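Local coordinates for calcium-dependent protein kinase, putative (PDB 3MSE) that probably phosphorylates protein serines and threonines in response to calcium, which is bound by the EF-hands of the C-terminal regulatory part described here, at residues Ser17-Ile22 with Lys137-Asn142; Ile125-Ile130 with Asn146-Val151. All coordinates share one frame; numbering follows the deposited sequence.

Contact 1 (Ser17-Ile22 with Lys137-Asn142)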
# COMPACT_ATOMS: atom_id res chain seq x y z
N SER A 17 -10.27 14.38 14.83
CA SER A 17 -11.48 15.02 14.33
C SER A 17 -12.17 14.18 13.26
O SER A 17 -11.55 13.30 12.65
CB SER A 17 -11.16 16.41 13.76
OG SER A 17 -10.31 16.32 12.62
N ASN A 18 -13.45 14.46 13.03
CA ASN A 18 -14.18 13.78 12.00
C ASN A 18 -13.56 14.01 10.62
O ASN A 18 -13.42 13.07 9.85
CB ASN A 18 -15.65 14.19 12.05
CG ASN A 18 -16.40 13.47 13.16
OD1 ASN A 18 -16.29 12.25 13.32
ND2 ASN A 18 -17.19 14.23 13.91
N ILE A 19 -13.11 15.24 10.37
CA ILE A 19 -12.46 15.58 9.08
C ILE A 19 -11.13 14.85 8.86
O ILE A 19 -10.88 14.32 7.76
CB ILE A 19 -12.34 17.11 8.88
CG1 ILE A 19 -13.75 17.72 8.74
CG2 ILE A 19 -11.49 17.44 7.66
CD1 ILE A 19 -13.83 19.25 8.82
N ARG A 20 -10.29 14.79 9.89
CA ARG A 20 -9.06 13.97 9.83
C ARG A 20 -9.40 12.54 9.46
O ARG A 20 -8.77 11.93 8.59
CB ARG A 20 -8.36 13.98 11.19
CG ARG A 20 -6.86 13.79 11.15
CD ARG A 20 -6.35 12.37 10.93
NE ARG A 20 -6.93 11.34 11.78
CZ ARG A 20 -6.24 10.35 12.38
NH1 ARG A 20 -4.92 10.29 12.28
NH2 ARG A 20 -6.87 9.44 13.10
N ASN A 21 -10.41 11.99 10.12
CA ASN A 21 -10.77 10.60 9.90
C ASN A 21 -11.46 10.37 8.55
O ASN A 21 -11.32 9.32 7.96
CB ASN A 21 -11.60 10.09 11.08
CG ASN A 21 -10.76 9.96 12.37
OD1 ASN A 21 -9.54 10.06 12.33
ND2 ASN A 21 -11.42 9.75 13.49
N ILE A 22 -12.19 11.36 8.06
CA ILE A 22 -12.74 11.30 6.70
C ILE A 22 -11.61 11.15 5.68
O ILE A 22 -11.65 10.28 4.80
CB ILE A 22 -13.66 12.49 6.41
CG1 ILE A 22 -14.96 12.29 7.18
CG2 ILE A 22 -13.97 12.59 4.87
CD1 ILE A 22 -15.75 13.55 7.40
N LYS A 137 -22.08 14.54 5.11
CA LYS A 137 -21.85 14.39 6.55
C LYS A 137 -22.54 15.54 7.24
O LYS A 137 -22.60 16.66 6.69
CB LYS A 137 -20.35 14.45 6.88
CG LYS A 137 -19.45 13.53 6.07
CD LYS A 137 -19.57 12.08 6.53
CE LYS A 137 -18.48 11.20 5.91
NZ LYS A 137 -18.77 10.82 4.49
N VAL A 138 -23.04 15.28 8.44
CA VAL A 138 -23.81 16.28 9.19
C VAL A 138 -22.97 17.47 9.69
O VAL A 138 -23.52 18.48 10.14
CB VAL A 138 -24.66 15.60 10.33
CG1 VAL A 138 -23.80 14.67 11.20
CG2 VAL A 138 -25.38 16.63 11.18
N LEU A 139 -21.64 17.37 9.56
CA LEU A 139 -20.70 18.45 9.91
C LEU A 139 -21.03 19.81 9.28
O LEU A 139 -21.62 19.87 8.20
CB LEU A 139 -19.27 18.08 9.52
CG LEU A 139 -18.72 16.69 9.84
CD1 LEU A 139 -17.39 16.51 9.11
CD2 LEU A 139 -18.55 16.49 11.34
N ASP A 140 -20.60 20.88 9.95
CA ASP A 140 -20.94 22.26 9.56
C ASP A 140 -19.70 23.15 9.45
O ASP A 140 -18.57 22.65 9.43
CB ASP A 140 -21.96 22.86 10.55
CG ASP A 140 -21.44 22.88 12.01
OD1 ASP A 140 -20.22 23.05 12.26
OD2 ASP A 140 -22.29 22.74 12.92
N ASN A 141 -19.91 24.46 9.41
CA ASN A 141 -18.81 25.42 9.22
C ASN A 141 -17.84 25.57 10.40
O ASN A 141 -16.66 25.89 10.20
CB ASN A 141 -19.35 26.79 8.81
CG ASN A 141 -18.56 27.39 7.67
OD1 ASN A 141 -17.79 28.33 7.85
ND2 ASN A 141 -18.73 26.81 6.47
N ASN A 142 -18.34 25.35 11.62
CA ASN A 142 -17.51 25.35 12.84
C ASN A 142 -16.41 24.28 12.77
O ASN A 142 -15.23 24.56 12.99
CB ASN A 142 -18.39 25.12 14.07
CG ASN A 142 -17.63 25.31 15.39
OD1 ASN A 142 -16.87 26.28 15.55
ND2 ASN A 142 -17.84 24.39 16.33
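Asn21 OD1 is held by two nitrogens of the preceding residue: it lies close to the guanidinium plane and accepts a hydrogen bond from Arg20 NE at 3.0 Å and from Arg20 NH2 at 2.8 Å. This side-on grip holds the two polar side chains together on the first turn of helix 18-48, whose N-cap is Ser17, with OG accepting from Arg20 N at 3.1 Å.

The contact with 137-142 uses other side chains of that turn and contains no hydrogen bond. Leu139, in the linker between helices 127-133 and 141-152, inserts its two methyls. Leu139 CD1 meets Ile22 CD1 tip to tip at 3.8 Å and Ile19 CG1 at 3.9 Å. Leu139 CD2 lies 3.7 Å from Asn18 ND2 and also touches Asn18 CB. Leu139 CG stands anti to its own carbonyl carbon (chi1 -45°), which turns the branched end to the helix. Lys137, bent at chi2 and chi4, runs past Ile22 in the opposite direction, bringing Lys137 CE 3.9 Å from Ile22 CG1; Ile84 of the second subunit packs on both.

The linker of the C-terminal EF-hand region is thus held to the start of the long helix by van der Waals contact, while Arg20 NH1 bonds Thr179 in the C-terminal tail and Lys137 NZ bonds Asn85 of the second subunit.

Contact 2 (Ile125-Ile130 with Asn146-Val151). With CA (calcium ion), chain B.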
# COMPACT_ATOMS: atom_id res chain seq x y z
N ILE A 125 -5.89 22.96 -1.31
CA ILE A 125 -7.16 22.60 -0.67
C ILE A 125 -7.80 23.84 -0.06
O ILE A 125 -7.33 24.36 0.95
CB ILE A 125 -7.01 21.45 0.38
CG1 ILE A 125 -6.77 20.11 -0.32
CG2 ILE A 125 -8.26 21.36 1.27
CD1 ILE A 125 -6.50 18.94 0.63
N SER A 126 -8.89 24.30 -0.68
CA SER A 126 -9.62 25.47 -0.21
C SER A 126 -10.68 25.08 0.80
O SER A 126 -10.95 23.90 1.03
CB SER A 126 -10.28 26.22 -1.38
OG SER A 126 -11.16 25.37 -2.12
N LYS A 127 -11.28 26.10 1.41
CA LYS A 127 -12.41 25.92 2.29
C LYS A 127 -13.55 25.18 1.56
O LYS A 127 -14.17 24.26 2.12
CB LYS A 127 -12.86 27.28 2.81
CG LYS A 127 -13.57 27.26 4.14
CD LYS A 127 -15.09 27.24 3.97
CE LYS A 127 -15.80 27.21 5.31
NZ LYS A 127 -15.61 28.46 6.09
N SER A 128 -13.80 25.57 0.32
CA SER A 128 -14.88 24.96 -0.46
C SER A 128 -14.59 23.49 -0.82
O SER A 128 -15.51 22.68 -0.96
CB SER A 128 -15.23 25.79 -1.71
OG SER A 128 -14.38 25.49 -2.80
N ASP A 129 -13.31 23.14 -0.95
CA ASP A 129 -12.95 21.74 -1.16
C ASP A 129 -13.31 20.85 0.04
O ASP A 129 -13.69 19.68 -0.13
CB ASP A 129 -11.46 21.62 -1.47
CG ASP A 129 -11.11 22.11 -2.87
OD1 ASP A 129 -11.94 21.98 -3.80
OD2 ASP A 129 -10.00 22.62 -3.04
N ILE A 130 -13.21 21.42 1.24
CA ILE A 130 -13.57 20.71 2.47
C ILE A 130 -15.08 20.70 2.66
O ILE A 130 -15.65 19.68 3.07
CB ILE A 130 -12.88 21.33 3.73
CG1 ILE A 130 -11.35 21.23 3.62
CG2 ILE A 130 -13.39 20.65 5.03
CD1 ILE A 130 -10.79 19.81 3.56
N ASN A 146 -12.09 24.84 12.46
CA ASN A 146 -11.19 24.10 13.35
C ASN A 146 -10.11 23.34 12.58
O ASN A 146 -8.93 23.40 12.94
CB ASN A 146 -11.97 23.11 14.22
CG ASN A 146 -12.90 23.80 15.20
OD1 ASN A 146 -12.81 25.02 15.41
ND2 ASN A 146 -13.79 23.02 15.83
N PHE A 147 -10.52 22.63 11.53
CA PHE A 147 -9.59 21.84 10.74
C PHE A 147 -8.50 22.71 10.09
O PHE A 147 -7.32 22.32 10.08
CB PHE A 147 -10.33 20.99 9.71
CG PHE A 147 -9.43 20.36 8.68
CD1 PHE A 147 -9.34 20.90 7.40
CD2 PHE A 147 -8.67 19.24 8.98
CE1 PHE A 147 -8.51 20.33 6.44
CE2 PHE A 147 -7.84 18.66 8.04
CZ PHE A 147 -7.76 19.21 6.75
N PHE A 148 -8.89 23.87 9.56
CA PHE A 148 -7.93 24.78 8.91
C PHE A 148 -6.94 25.39 9.91
O PHE A 148 -5.76 25.57 9.60
CB PHE A 148 -8.65 25.85 8.09
CG PHE A 148 -8.99 25.40 6.68
CD1 PHE A 148 -8.10 25.62 5.64
CD2 PHE A 148 -10.19 24.74 6.42
CE1 PHE A 148 -8.41 25.20 4.35
CE2 PHE A 148 -10.51 24.32 5.14
CZ PHE A 148 -9.62 24.53 4.10
N LEU A 149 -7.43 25.69 11.11
CA LEU A 149 -6.59 26.18 12.18
C LEU A 149 -5.57 25.12 12.61
O LEU A 149 -4.38 25.42 12.77
CB LEU A 149 -7.45 26.68 13.36
CG LEU A 149 -8.28 27.94 13.05
CD1 LEU A 149 -9.38 28.19 14.09
CD2 LEU A 149 -7.40 29.20 12.86
N SER A 150 -6.04 23.88 12.75
CA SER A 150 -5.16 22.75 13.08
C SER A 150 -4.04 22.57 12.06
O SER A 150 -2.87 22.49 12.43
CB SER A 150 -5.96 21.46 13.26
OG SER A 150 -6.87 21.57 14.35
N VAL A 151 -4.40 22.53 10.78
CA VAL A 151 -3.42 22.42 9.70
C VAL A 151 -2.35 23.53 9.76
O VAL A 151 -1.15 23.26 9.60
CB VAL A 151 -4.10 22.39 8.30
CG1 VAL A 151 -3.08 22.56 7.18
CG2 VAL A 151 -4.90 21.10 8.12
CA CA B . -8.58 23.32 -4.98
O HOH W 1 -9.41 25.03 -4.41
O HOH W 2 -10.45 22.64 -6.15
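The first turn of helix 127-133 faces helix 141-152 with Lys127 CA 8.1 Å from Phe148 CA, the nearest CA pair, and Ile130 opposite Phe147. Helix 127-133 is the exiting helix of an EF-hand, and Ile125, Ser126 and Asp129 belong to the end of its calcium loop. Phe148 contributes the largest share of the interface. The rim of its ring lies against the backbone where loop becomes helix: Phe148 CZ is 3.4 Å from Ser126 O and Phe148 CE1 3.7 Å from Ile125 O, both oxygens lying at the ring edge near its plane. Aromatic hydrogens thereby point toward carbonyl oxygens, a weakly favourable electrostatic arrangement.

The side chains of Ile130 and Phe148 slide past each other in opposite directions, with Ile130 CG1 3.5 Å from Phe148 CE2. Ile130 CD1 meets Phe147 CE1 at 3.7 Å, the two side chains crossing at about a right angle. With CG swung anti to N (chi1 168°), the Phe147 ring leans toward Ile130, and Val151 CG2 sits over one of its faces, offset toward the rim. Ile19 of helix 18-48 also packs on Phe147, and Ile167 on both phenylalanines. Ile167 pairs with the Ile125 backbone too, consistent with the loop-to-loop pairing of coupled EF-hands.

On the calcium side, Ser126 N donates a nearly straight bond (172°) to Asp129 OD2, which shares the ion with Asp118, Asp122 and Tyr124 O. Asp129 binds through one oxygen: OD2 is 2.5 Å from calcium, while OD1 accepts from a calcium-bound water.

Both contacts use helix 141-152 and its approach, and they lie side by side with centres 10 Å apart. Ile19 bridges them, its CG2 resting 3.6 Å from Phe147 CD2, while Lys127 NZ and Asn141 OD1 make a probable hydrogen bond at 2.8 Å. Contact 2 is buried, largely aromatic, and adjoins a calcium site; it joins parts of one EF-hand region. Contact 1 is only partly buried, mostly aliphatic, and joins that region to a helix from far earlier in the chain. Several of its residues also meet the second subunit, whereas no other chain of the assembly touches the segments of contact 2.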